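Local coordinates for protein putative metalloprotease II (Bacteroides fragilis, PDB 4ON1) that probably acts as a zinc-dependent endopeptidase related to fragilysin, built from an N-terminal fragilysin-type domain and a metalloprotease domain, at residues K112-E117 with S215-I220; N120-H125 with I156-T161; T221-A226 with S322-S327; A226-L231 with V242-K247. One frame throughout, in Å; residues are numbered along the deposited sequence.

Contact 1: K112-E117 with S215-I220; sequences KERMAE and SLEHDI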
loop_
_atom_site.group_PDB
_atom_site.type_symbol
_atom_site.label_atom_id
_atom_site.label_comp_id
_atom_site.label_asym_id
_atom_site.label_seq_id
_atom_site.Cartn_x
_atom_site.Cartn_y
_atom_site.Cartn_z
ATOM N N LYS A 112 -1.637 16.879 16.027
ATOM C CA LYS A 112 -3.007 16.726 16.514
ATOM C C LYS A 112 -4.058 17.214 15.516
ATOM O O LYS A 112 -5.093 16.568 15.341
ATOM C CB LYS A 112 -3.199 17.471 17.839
ATOM C CG LYS A 112 -4.661 17.535 18.270
ATOM C CD LYS A 112 -4.882 18.131 19.653
ATOM C CE LYS A 112 -6.344 17.966 20.076
ATOM N NZ LYS A 112 -6.570 18.222 21.526
ATOM N N GLU A 113 -3.793 18.341 14.856
ATOM C CA GLU A 113 -4.733 18.852 13.859
ATOM C C GLU A 113 -4.880 17.856 12.720
ATOM O O GLU A 113 -5.997 17.555 12.296
ATOM C CB GLU A 113 -4.304 20.213 13.300
ATOM C CG GLU A 113 -4.146 21.318 14.326
ATOM C CD GLU A 113 -3.855 22.660 13.674
ATOM O OE1 GLU A 113 -4.427 22.930 12.593
ATOM O OE2 GLU A 113 -3.065 23.443 14.243
ATOM N N ARG A 114 -3.759 17.363 12.207
ATOM C CA ARG A 114 -3.823 16.390 11.119
ATOM C C ARG A 114 -4.579 15.154 11.593
ATOM O O ARG A 114 -5.414 14.619 10.864
ATOM C CB ARG A 114 -2.427 16.010 10.617
ATOM C CG ARG A 114 -2.434 15.166 9.322
ATOM C CD ARG A 114 -3.168 15.864 8.173
ATOM N NE ARG A 114 -3.279 15.023 6.977
ATOM C CZ ARG A 114 -4.314 15.061 6.137
ATOM N NH1 ARG A 114 -5.313 15.897 6.363
ATOM N NH2 ARG A 114 -4.351 14.270 5.074
ATOM N N MET A 115 -4.303 14.706 12.816
ATOM C CA MET A 115 -5.027 13.552 13.354
ATOM C C MET A 115 -6.539 13.788 13.341
ATOM O O MET A 115 -7.312 12.897 12.985
ATOM C CB MET A 115 -4.569 13.220 14.777
ATOM C CG MET A 115 -5.299 12.029 15.400
ATOM S SD MET A 115 -4.586 10.408 15.016
ATOM C CE MET A 115 -5.416 9.990 13.484
ATOM N N ALA A 116 -6.948 15.001 13.700
ATOM C CA ALA A 116 -8.366 15.345 13.724
ATOM C C ALA A 116 -8.944 15.303 12.315
ATOM O O ALA A 116 -10.057 14.814 12.105
ATOM C CB ALA A 116 -8.581 16.732 14.356
ATOM N N GLU A 117 -8.184 15.806 11.348
ATOM C CA GLU A 117 -8.619 15.767 9.955
ATOM C C GLU A 117 -8.758 14.327 9.464
ATOM O O GLU A 117 -9.711 13.991 8.758
ATOM C CB GLU A 117 -7.649 16.548 9.069
ATOM C CG GLU A 117 -7.682 18.054 9.317
ATOM C CD GLU A 117 -6.508 18.787 8.694
ATOM O OE1 GLU A 117 -6.361 19.996 8.971
ATOM O OE2 GLU A 117 -5.737 18.164 7.929
ATOM N N SER A 215 -5.572 11.393 -1.460
ATOM C CA SER A 215 -4.833 10.241 -0.930
ATOM C C SER A 215 -4.232 10.577 0.431
ATOM O O SER A 215 -3.512 11.568 0.560
ATOM C CB SER A 215 -3.727 9.810 -1.892
ATOM O OG SER A 215 -4.260 9.068 -2.972
ATOM N N LEU A 216 -4.525 9.757 1.440
ATOM C CA LEU A 216 -4.008 9.993 2.782
ATOM C C LEU A 216 -2.606 9.411 2.934
ATOM O O LEU A 216 -2.322 8.336 2.416
ATOM C CB LEU A 216 -4.947 9.390 3.827
ATOM C CG LEU A 216 -6.417 9.805 3.739
ATOM C CD1 LEU A 216 -7.231 9.163 4.874
ATOM C CD2 LEU A 216 -6.563 11.329 3.741
ATOM N N GLU A 217 -1.741 10.122 3.660
ATOM C CA GLU A 217 -0.343 9.720 3.811
ATOM C C GLU A 217 -0.175 8.259 4.236
ATOM O O GLU A 217 0.562 7.507 3.595
ATOM C CB GLU A 217 0.355 10.639 4.826
ATOM C CG GLU A 217 0.279 12.123 4.485
ATOM C CD GLU A 217 -0.925 12.801 5.105
ATOM O OE1 GLU A 217 -2.053 12.458 4.695
ATOM O OE2 GLU A 217 -0.758 13.657 6.004
ATOM N N HIS A 218 -0.871 7.850 5.295
ATOM C CA HIS A 218 -0.738 6.487 5.805
ATOM C C HIS A 218 -1.356 5.450 4.866
ATOM O O HIS A 218 -0.942 4.295 4.860
ATOM C CB HIS A 218 -1.382 6.363 7.185
ATOM C CG HIS A 218 -2.872 6.418 7.150
ATOM N ND1 HIS A 218 -3.571 7.605 7.092
ATOM C CD2 HIS A 218 -3.799 5.431 7.127
ATOM C CE1 HIS A 218 -4.866 7.347 7.056
ATOM N NE2 HIS A 218 -5.032 6.034 7.072
ATOM N N ASP A 219 -2.368 5.845 4.098
ATOM C CA ASP A 219 -2.940 4.935 3.104
ATOM C C ASP A 219 -1.919 4.579 2.022
ATOM O O ASP A 219 -1.815 3.425 1.612
ATOM C CB ASP A 219 -4.183 5.543 2.445
ATOM C CG ASP A 219 -5.433 5.382 3.294
ATOM O OD1 ASP A 219 -5.503 4.409 4.079
ATOM O OD2 ASP A 219 -6.352 6.219 3.161
ATOM N N ILE A 220 -1.168 5.575 1.564
ATOM C CA ILE A 220 -0.170 5.345 0.526
ATOM C C ILE A 220 0.860 4.319 0.984
ATOM O O ILE A 220 1.190 3.383 0.251
ATOM C CB ILE A 220 0.527 6.658 0.128
ATOM C CG1 ILE A 220 -0.506 7.628 -0.455
ATOM C CG2 ILE A 220 1.629 6.401 -0.891
ATOM C CD1 ILE A 220 0.034 9.025 -0.720
#

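Contact 2: N120-H125 with I156-T161; sequences NYYQNH and IRIDIT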
loop_
_atom_site.group_PDB
_atom_site.type_symbol
_atom_site.label_atom_id
_atom_site.label_comp_id
_atom_site.label_asym_id
_atom_site.label_seq_id
_atom_site.Cartn_x
_atom_site.Cartn_y
_atom_site.Cartn_z
ATOM N N ASN A 120 -11.894 12.766 10.947
ATOM C CA ASN A 120 -13.081 13.282 10.269
ATOM C C ASN A 120 -13.312 12.570 8.941
ATOM O O ASN A 120 -14.451 12.281 8.568
ATOM C CB ASN A 120 -12.971 14.791 10.019
ATOM C CG ASN A 120 -12.929 15.607 11.301
ATOM O OD1 ASN A 120 -13.435 15.189 12.343
ATOM N ND2 ASN A 120 -12.332 16.796 11.217
ATOM N N TYR A 121 -12.226 12.310 8.219
ATOM C CA TYR A 121 -12.322 11.568 6.974
ATOM C C TYR A 121 -13.031 10.235 7.215
ATOM O O TYR A 121 -13.992 9.900 6.524
ATOM C CB TYR A 121 -10.935 11.340 6.355
ATOM C CG TYR A 121 -10.944 10.301 5.246
ATOM C CD1 TYR A 121 -11.124 10.678 3.919
ATOM C CD2 TYR A 121 -10.801 8.945 5.528
ATOM C CE1 TYR A 121 -11.148 9.738 2.905
ATOM C CE2 TYR A 121 -10.828 7.999 4.521
ATOM C CZ TYR A 121 -11.000 8.401 3.214
ATOM O OH TYR A 121 -11.019 7.457 2.216
ATOM N N TYR A 122 -12.553 9.476 8.194
ATOM C CA TYR A 122 -13.104 8.149 8.446
ATOM C C TYR A 122 -14.519 8.205 9.013
ATOM O O TYR A 122 -15.329 7.312 8.766
ATOM C CB TYR A 122 -12.198 7.365 9.388
ATOM C CG TYR A 122 -10.993 6.802 8.681
ATOM C CD1 TYR A 122 -9.729 7.320 8.905
ATOM C CD2 TYR A 122 -11.130 5.778 7.760
ATOM C CE1 TYR A 122 -8.621 6.815 8.246
ATOM C CE2 TYR A 122 -10.029 5.262 7.095
ATOM C CZ TYR A 122 -8.777 5.789 7.342
ATOM O OH TYR A 122 -7.680 5.283 6.683
ATOM N N GLN A 123 -14.818 9.255 9.770
ATOM C CA GLN A 123 -16.169 9.448 10.280
ATOM C C GLN A 123 -17.138 9.741 9.135
ATOM O O GLN A 123 -18.250 9.223 9.102
ATOM C CB GLN A 123 -16.206 10.578 11.315
ATOM C CG GLN A 123 -15.696 10.182 12.694
ATOM C CD GLN A 123 -15.420 11.378 13.590
ATOM O OE1 GLN A 123 -15.480 12.527 13.151
ATOM N NE2 GLN A 123 -15.128 11.110 14.858
ATOM N N ASN A 124 -16.707 10.567 8.189
ATOM C CA ASN A 124 -17.569 10.933 7.074
ATOM C C ASN A 124 -17.750 9.817 6.047
ATOM O O ASN A 124 -18.759 9.773 5.347
ATOM C CB ASN A 124 -16.990 12.153 6.354
ATOM C CG ASN A 124 -16.972 13.392 7.217
ATOM O OD1 ASN A 124 -17.612 13.442 8.265
ATOM N ND2 ASN A 124 -16.210 14.395 6.793
ATOM N N HIS A 125 -16.792 8.896 5.980
ATOM C CA HIS A 125 -16.831 7.862 4.952
ATOM C C HIS A 125 -17.313 6.493 5.434
ATOM O O HIS A 125 -17.651 5.642 4.615
ATOM C CB HIS A 125 -15.444 7.717 4.314
ATOM C CG HIS A 125 -15.060 8.871 3.442
ATOM N ND1 HIS A 125 -14.803 10.131 3.944
ATOM C CD2 HIS A 125 -14.904 8.966 2.100
ATOM C CE1 HIS A 125 -14.496 10.946 2.953
ATOM N NE2 HIS A 125 -14.551 10.265 1.822
ATOM N N ILE A 156 -6.776 6.152 15.834
ATOM C CA ILE A 156 -7.932 5.693 15.087
ATOM C C ILE A 156 -7.779 4.196 14.851
ATOM O O ILE A 156 -6.709 3.736 14.465
ATOM C CB ILE A 156 -8.066 6.402 13.726
ATOM C CG1 ILE A 156 -8.201 7.907 13.911
ATOM C CG2 ILE A 156 -9.270 5.892 12.990
ATOM C CD1 ILE A 156 -9.306 8.285 14.835
ATOM N N ARG A 157 -8.848 3.447 15.094
ATOM C CA ARG A 157 -8.870 2.004 14.876
ATOM C C ARG A 157 -9.899 1.675 13.797
ATOM O O ARG A 157 -11.092 1.891 13.988
ATOM C CB ARG A 157 -9.205 1.285 16.185
ATOM C CG ARG A 157 -9.244 -0.229 16.118
ATOM C CD ARG A 157 -9.929 -0.753 17.362
ATOM N NE ARG A 157 -9.730 -2.183 17.562
ATOM C CZ ARG A 157 -10.485 -3.126 17.011
ATOM N NH1 ARG A 157 -11.483 -2.793 16.202
ATOM N NH2 ARG A 157 -10.234 -4.404 17.268
ATOM N N ILE A 158 -9.428 1.166 12.667
ATOM C CA ILE A 158 -10.295 0.878 11.529
ATOM C C ILE A 158 -10.370 -0.623 11.276
ATOM O O ILE A 158 -9.341 -1.282 11.147
ATOM C CB ILE A 158 -9.797 1.554 10.242
ATOM C CG1 ILE A 158 -9.534 3.038 10.478
ATOM C CG2 ILE A 158 -10.815 1.363 9.123
ATOM C CD1 ILE A 158 -10.810 3.820 10.704
ATOM N N ASP A 159 -11.582 -1.161 11.187
ATOM C CA ASP A 159 -11.736 -2.556 10.806
ATOM C C ASP A 159 -11.757 -2.661 9.282
ATOM O O ASP A 159 -12.775 -2.387 8.650
ATOM C CB ASP A 159 -13.012 -3.145 11.412
ATOM C CG ASP A 159 -13.033 -4.663 11.375
ATOM O OD1 ASP A 159 -13.529 -5.267 12.350
ATOM O OD2 ASP A 159 -12.565 -5.252 10.377
ATOM N N ILE A 160 -10.628 -3.053 8.699
ATOM C CA ILE A 160 -10.507 -3.142 7.245
ATOM C C ILE A 160 -11.448 -4.199 6.673
ATOM O O ILE A 160 -12.112 -3.984 5.658
ATOM C CB ILE A 160 -9.060 -3.495 6.824
ATOM C CG1 ILE A 160 -8.056 -2.502 7.424
ATOM C CG2 ILE A 160 -8.928 -3.575 5.296
ATOM C CD1 ILE A 160 -8.280 -1.066 6.996
ATOM N N THR A 161 -11.500 -5.345 7.338
ATOM C CA THR A 161 -12.350 -6.439 6.902
ATOM C C THR A 161 -13.809 -6.002 6.804
ATOM O O THR A 161 -14.489 -6.304 5.825
ATOM C CB THR A 161 -12.212 -7.636 7.843
ATOM O OG1 THR A 161 -10.851 -8.089 7.819
ATOM C CG2 THR A 161 -13.141 -8.768 7.419
#

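Contact 3: T221-A226 with S322-S327; sequences TSQIQA and STTSSS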
loop_
_atom_site.group_PDB
_atom_site.type_symbol
_atom_site.label_atom_id
_atom_site.label_comp_id
_atom_site.label_asym_id
_atom_site.label_seq_id
_atom_site.Cartn_x
_atom_site.Cartn_y
_atom_site.Cartn_z
ATOM N N THR A 221 1.370 4.488 2.201
ATOM C CA THR A 221 2.393 3.570 2.687
ATOM C C THR A 221 1.777 2.232 3.112
ATOM O O THR A 221 2.452 1.211 3.084
ATOM C CB THR A 221 3.210 4.186 3.827
ATOM O OG1 THR A 221 2.331 4.716 4.826
ATOM C CG2 THR A 221 4.092 5.327 3.266
ATOM N N SER A 222 0.496 2.225 3.477
ATOM C CA SER A 222 -0.197 0.946 3.680
ATOM C C SER A 222 -0.325 0.182 2.359
ATOM O O SER A 222 -0.148 -1.036 2.330
ATOM C CB SER A 222 -1.588 1.145 4.292
ATOM O OG SER A 222 -1.501 1.644 5.613
ATOM N N GLN A 223 -0.619 0.890 1.268
ATOM C CA GLN A 223 -0.646 0.259 -0.054
ATOM C C GLN A 223 0.734 -0.279 -0.434
ATOM O O GLN A 223 0.854 -1.357 -1.022
ATOM C CB GLN A 223 -1.114 1.244 -1.123
ATOM C CG GLN A 223 -2.558 1.731 -0.980
ATOM C CD GLN A 223 -3.556 0.769 -1.593
ATOM O OE1 GLN A 223 -3.203 -0.038 -2.452
ATOM N NE2 GLN A 223 -4.815 0.872 -1.180
ATOM N N ILE A 224 1.765 0.491 -0.096
ATOM C CA ILE A 224 3.150 0.129 -0.383
ATOM C C ILE A 224 3.562 -1.132 0.362
ATOM O O ILE A 224 4.284 -1.980 -0.167
ATOM C CB ILE A 224 4.116 1.267 0.003
ATOM C CG1 ILE A 224 4.056 2.400 -1.021
ATOM C CG2 ILE A 224 5.531 0.759 0.129
ATOM C CD1 ILE A 224 4.781 3.657 -0.542
ATOM N N GLN A 225 3.111 -1.236 1.606
ATOM C CA GLN A 225 3.388 -2.401 2.425
ATOM C C GLN A 225 2.881 -3.671 1.736
ATOM O O GLN A 225 3.574 -4.687 1.691
ATOM C CB GLN A 225 2.742 -2.227 3.798
ATOM C CG GLN A 225 2.896 -3.401 4.724
ATOM C CD GLN A 225 3.944 -3.148 5.774
ATOM O OE1 GLN A 225 3.707 -2.441 6.763
ATOM N NE2 GLN A 225 5.123 -3.716 5.562
ATOM N N ALA A 226 1.673 -3.595 1.186
ATOM C CA ALA A 226 1.104 -4.717 0.443
ATOM C C ALA A 226 1.912 -5.039 -0.819
ATOM O O ALA A 226 2.141 -6.214 -1.123
ATOM C CB ALA A 226 -0.341 -4.434 0.092
ATOM N N SER A 322 -4.145 4.338 -9.499
ATOM C CA SER A 322 -4.613 3.485 -8.415
ATOM C C SER A 322 -5.281 4.272 -7.312
ATOM O O SER A 322 -4.812 5.344 -6.936
ATOM C CB SER A 322 -3.446 2.684 -7.828
ATOM O OG SER A 322 -3.914 1.840 -6.785
ATOM N N THR A 323 -6.366 3.722 -6.779
ATOM C CA THR A 323 -6.949 4.248 -5.554
ATOM C C THR A 323 -6.014 3.938 -4.385
ATOM O O THR A 323 -5.186 3.025 -4.469
ATOM C CB THR A 323 -8.336 3.644 -5.281
ATOM O OG1 THR A 323 -8.980 4.353 -4.208
ATOM C CG2 THR A 323 -8.212 2.163 -4.942
ATOM N N THR A 324 -6.111 4.710 -3.309
ATOM C CA THR A 324 -5.361 4.385 -2.094
ATOM C C THR A 324 -6.307 4.076 -0.943
ATOM O O THR A 324 -5.863 3.844 0.182
ATOM C CB THR A 324 -4.428 5.522 -1.658
ATOM O OG1 THR A 324 -5.185 6.734 -1.528
ATOM C CG2 THR A 324 -3.332 5.715 -2.679
ATOM N N SER A 325 -7.607 4.094 -1.229
ATOM C CA SER A 325 -8.633 3.898 -0.206
ATOM C C SER A 325 -8.421 2.617 0.604
ATOM O O SER A 325 -8.099 1.563 0.051
ATOM C CB SER A 325 -10.024 3.873 -0.854
ATOM O OG SER A 325 -10.997 3.455 0.085
ATOM N N SER A 326 -8.609 2.730 1.917
ATOM C CA SER A 326 -8.555 1.600 2.847
ATOM C C SER A 326 -9.513 0.472 2.474
ATOM O O SER A 326 -9.284 -0.683 2.823
ATOM C CB SER A 326 -8.883 2.077 4.269
ATOM O OG SER A 326 -8.034 3.140 4.668
ATOM N N SER A 327 -10.597 0.824 1.789
ATOM C CA SER A 327 -11.572 -0.147 1.302
ATOM C C SER A 327 -10.993 -1.013 0.199
ATOM O O SER A 327 -11.542 -2.064 -0.116
ATOM C CB SER A 327 -12.829 0.557 0.796
ATOM O OG SER A 327 -13.394 1.355 1.817
HETATM O O HOH W 1 -4.708 2.072 1.836
#

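Contact 4: A226-L231 with V242-K247; sequences AVTTSL and VKYTIK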
loop_
_atom_site.group_PDB
_atom_site.type_symbol
_atom_site.label_atom_id
_atom_site.label_comp_id
_atom_site.label_asym_id
_atom_site.label_seq_id
_atom_site.Cartn_x
_atom_site.Cartn_y
_atom_site.Cartn_z
ATOM N N ALA A 226 1.673 -3.595 1.186
ATOM C CA ALA A 226 1.104 -4.717 0.443
ATOM C C ALA A 226 1.912 -5.039 -0.819
ATOM O O ALA A 226 2.141 -6.214 -1.123
ATOM C CB ALA A 226 -0.341 -4.434 0.092
ATOM N N VAL A 227 2.359 -4.010 -1.541
ATOM C CA VAL A 227 3.223 -4.244 -2.693
ATOM C C VAL A 227 4.456 -5.006 -2.250
ATOM O O VAL A 227 4.842 -6.003 -2.866
ATOM C CB VAL A 227 3.691 -2.946 -3.365
ATOM C CG1 VAL A 227 4.578 -3.274 -4.567
ATOM C CG2 VAL A 227 2.501 -2.094 -3.794
ATOM N N THR A 228 5.045 -4.538 -1.153
ATOM C CA THR A 228 6.273 -5.111 -0.615
ATOM C C THR A 228 6.075 -6.572 -0.225
ATOM O O THR A 228 6.940 -7.415 -0.470
ATOM C CB THR A 228 6.774 -4.290 0.587
ATOM O OG1 THR A 228 7.048 -2.945 0.154
ATOM C CG2 THR A 228 8.038 -4.892 1.167
ATOM N N THR A 229 4.928 -6.873 0.366
ATOM C CA THR A 229 4.597 -8.253 0.699
ATOM C C THR A 229 4.460 -9.104 -0.564
ATOM O O THR A 229 5.002 -10.201 -0.645
ATOM C CB THR A 229 3.301 -8.325 1.510
ATOM O OG1 THR A 229 3.492 -7.647 2.758
ATOM C CG2 THR A 229 2.902 -9.783 1.770
ATOM N N SER A 230 3.776 -8.571 -1.570
ATOM C CA SER A 230 3.541 -9.330 -2.791
ATOM C C SER A 230 4.831 -9.628 -3.536
ATOM O O SER A 230 4.911 -10.622 -4.261
ATOM C CB SER A 230 2.573 -8.581 -3.710
ATOM O OG SER A 230 3.192 -7.458 -4.324
ATOM N N LEU A 231 5.843 -8.782 -3.343
ATOM C CA LEU A 231 7.103 -8.922 -4.072
ATOM C C LEU A 231 8.228 -9.495 -3.221
ATOM O O LEU A 231 9.387 -9.520 -3.653
ATOM C CB LEU A 231 7.540 -7.573 -4.650
ATOM C CG LEU A 231 6.541 -6.933 -5.616
ATOM C CD1 LEU A 231 7.143 -5.695 -6.279
ATOM C CD2 LEU A 231 6.120 -7.952 -6.666
ATOM N N VAL A 242 13.606 -2.728 -3.765
ATOM C CA VAL A 242 12.524 -1.876 -4.213
ATOM C C VAL A 242 12.609 -0.522 -3.532
ATOM O O VAL A 242 12.895 -0.420 -2.341
ATOM C CB VAL A 242 11.150 -2.510 -3.944
ATOM C CG1 VAL A 242 10.062 -1.619 -4.483
ATOM C CG2 VAL A 242 11.060 -3.874 -4.620
ATOM N N LYS A 243 12.413 0.523 -4.322
ATOM C CA LYS A 243 12.381 1.877 -3.807
ATOM C C LYS A 243 11.041 2.488 -4.181
ATOM O O LYS A 243 10.596 2.365 -5.323
ATOM C CB LYS A 243 13.555 2.689 -4.363
ATOM C CG LYS A 243 13.636 4.122 -3.862
ATOM C CD LYS A 243 14.824 4.839 -4.500
ATOM C CE LYS A 243 14.962 6.264 -3.981
ATOM N NZ LYS A 243 16.246 6.902 -4.409
ATOM N N TYR A 244 10.386 3.119 -3.213
ATOM C CA TYR A 244 9.130 3.818 -3.473
ATOM C C TYR A 244 9.320 5.311 -3.250
ATOM O O TYR A 244 9.622 5.740 -2.142
ATOM C CB TYR A 244 8.009 3.306 -2.568
ATOM C CG TYR A 244 7.793 1.809 -2.600
ATOM C CD1 TYR A 244 6.894 1.239 -3.487
ATOM C CD2 TYR A 244 8.479 0.969 -1.731
ATOM C CE1 TYR A 244 6.685 -0.140 -3.517
ATOM C CE2 TYR A 244 8.274 -0.404 -1.748
ATOM C CZ TYR A 244 7.373 -0.949 -2.642
ATOM O OH TYR A 244 7.166 -2.315 -2.660
ATOM N N THR A 245 9.164 6.097 -4.307
ATOM C CA THR A 245 9.343 7.540 -4.207
ATOM C C THR A 245 7.996 8.233 -4.327
ATOM O O THR A 245 7.344 8.173 -5.365
ATOM C CB THR A 245 10.316 8.059 -5.279
ATOM O OG1 THR A 245 11.600 7.474 -5.043
ATOM C CG2 THR A 245 10.438 9.581 -5.217
ATOM N N ILE A 246 7.561 8.845 -3.235
ATOM C CA ILE A 246 6.255 9.488 -3.188
ATOM C C ILE A 246 6.378 10.985 -3.423
ATOM O O ILE A 246 7.051 11.681 -2.662
ATOM C CB ILE A 246 5.558 9.244 -1.825
ATOM C CG1 ILE A 246 5.408 7.745 -1.550
ATOM C CG2 ILE A 246 4.190 9.937 -1.781
ATOM C CD1 ILE A 246 5.189 7.423 -0.062
ATOM N N LYS A 247 5.715 11.480 -4.463
ATOM C CA LYS A 247 5.805 12.899 -4.821
ATOM C C LYS A 247 4.445 13.546 -4.986
ATOM O O LYS A 247 3.506 12.911 -5.464
ATOM C CB LYS A 247 6.589 13.083 -6.124
ATOM C CG LYS A 247 7.970 12.472 -6.134
ATOM C CD LYS A 247 8.637 12.673 -7.495
ATOM C CE LYS A 247 8.928 14.142 -7.762
ATOM N NZ LYS A 247 9.798 14.744 -6.710
#

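Contact 1: K112-E117 with S215-I220
The guanidinium of Arg114 meets the carboxylate of Glu217 edge to edge, the two planes only 26° apart. NE and NH2 grip it side-on, each nitrogen taking its own oxygen: NE reaches Glu217 OE2 at 3.0 Å on its syn lone pair, and NH2 reaches Glu217 OE1, likewise at 3.0 Å and almost straight, with an N-H...O angle of 175°. Another part of the same edge is used by Arg114 NH1, which bonds to Glu117 OE2 at 2.8 Å, one helical turn further on, through the anti lone pair of that oxygen. Leu216 adds a lighter, oblique contact, its CD2 lying 3.9 Å from Arg114 NH2. A bend at the second torsion of the arginine (chi2 57°) turns the guanidinium edge toward Glu217. The two side chains approach from opposite directions, and Tyr109 of strand 102-109 touches both. The resulting salt-bridge network joins helix 112-126 of the fragilysin-type N-terminal domain to helix 217-230. Three bonds near the guanidinium plane fix its rotation, and two carboxylates share one positive charge. Glu217 begins its helix, where a negative group would probably also be favoured by the helix end.

Contact 2: N120-H125 with I156-T161
Ile158 sets its terminal methyl over one face of the Tyr122 ring: CD1 lies 3.8 Å from the ring centroid and 22° off the normal, a CH-pi contact displaced toward the rim. The nearest ring atom is Tyr122 CD2, 3.6 Å from Ile158 CD1, and the two side chains cross at about a right angle. In Ile158, CG1 is anti to the carbonyl carbon (chi1 -51°), and the turn at chi2 (-69°) brings CD1 over the ring. Ile156, two residues back on the same side of the strand, touches more loosely, its CG2 4.4 Å from Tyr122 CD1. In the next shell, Tyr121 closes the opposite face of the Tyr122 ring, its CD2 lying over the centre. Tyr121 in turn has its own face against His125, whose ND1 donates to Tyr121 O at 2.7 Å. At the far end of the Tyr122 ring, its buried hydroxyl bonds to His218 and Ser326, which anchors the ring at its polar end. Tyr122, Ile156, Ile158 and Val138 form the apolar layer between helix 112-126 and strands 138-142 and 153-159, a case of helix-on-sheet packing within the fragilysin-type N-terminal domain.

Contact 3: T221-A226 with S322-S327
Gln223 carries the helix side of this contact, reaching out to the backbone of Thr323, Thr324 and Ser325. Its CG lies 4.0 Å from Thr324 CA, and 4.3 Å from Thr324 CB. A sharp turn at the second torsion (chi2 -84°) then swings the amide toward the loop backbone. Gln223 NE2 makes a weak hydrogen bond to Thr324 O at 3.4 Å, while its stronger protein partner is His328 O, just beyond the segment. A water also lies within bonding distance of both, 3.2 Å from Gln223 NE2 and 2.7 Å from Thr324 O, and may supplement the weak direct bond. Gln223 OE1 accepts from Leu332 N, so both ends of the amide are engaged and its rotation is fixed.

Thr324 meets the glutamine mainly through its backbone and turns its hydroxyl to Ser215. Thr323 contributes its carbonyl, whose O is 3.9 Å from Gln223 NE2. Its OG1 accepts from Ser325 N in an ST turn and also bonds to Gly290 O. Ser325 repeats the turn, with OG accepting from Ser327 N at 3.2 Å. These turns shape the chain as it leaves strand 319-323.

The Gln223 side chain is about 8 Å from that of His334, a zinc ligand. Through its bonds to His328 O and Leu332 N the amide ties helix 217-230 to the segment that runs from strand 319-323 into helix 331-340, which carries the HExxH zinc-binding histidines. On another side of the same helix, Ile224 packs against strands 52-68 and 240-248.

Contact 4: A226-L231 with V242-K247
Helix 217-230 connects the parallel-paired strands 201-209 and 240-248 and packs on the zinc-binding helix 331-340, as the backing helix of metzincin proteases does, and probably corresponds to it. It rests here on strand 240-248 through Val227, Thr228 and Tyr244. The tyrosine reaches across from the strand and drives its hydroxyl between the two helix residues. On the CE2 side of the ring Tyr244 OH donates to Thr228 OG1 at 2.9 Å. On the CE1 side Val227 CG1 lies at the ring edge, near its plane, 3.9 Å from Tyr244 CE1 and 3.4 Å from Tyr244 OH. From within the strand, Val242 CG1 sits over one face of the Tyr244 ring near the rim, 3.3 Å above the plane.

Thr228 has OG1 beside its own backbone N (chi1 -61°), where it can bond to Ile224 O one turn earlier as well as accept the hydrogen bond from Tyr244 OH; a buried pair of hydroxyls is thereby satisfied in a chain ending on the helix backbone. Val227 also touches Leu332, Ala333 and Ile336 of helix 331-340, and its side chain is about 8 Å from that of the zinc ligand His334. The same helix turn closes on Val227 O, which accepts from both Leu231 N at 3.0 Å and Ser230 OG at 2.6 Å.

In the fold
From the N terminus, helix 112-126 opens contact 1 and, about two turns further on, contact 2. Contact 2 closes first, on strand 153-159, and so nests inside the long loop that contact 1 closes at the start of helix 217-230. That helix then opens contacts 3 and 4, which share Ala226: contact 4 closes early on strand 240-248, nested inside the loop that contact 3 closes at the end of strand 319-323. The two nested pairs follow in series. Contact 1 adjoins contact 2 through His218, and contacts 1 and 2 each touch contact 3. Helix 217-230 thus links the fragilysin-type N-terminal domain to the strands and the zinc-bearing helix of the protease.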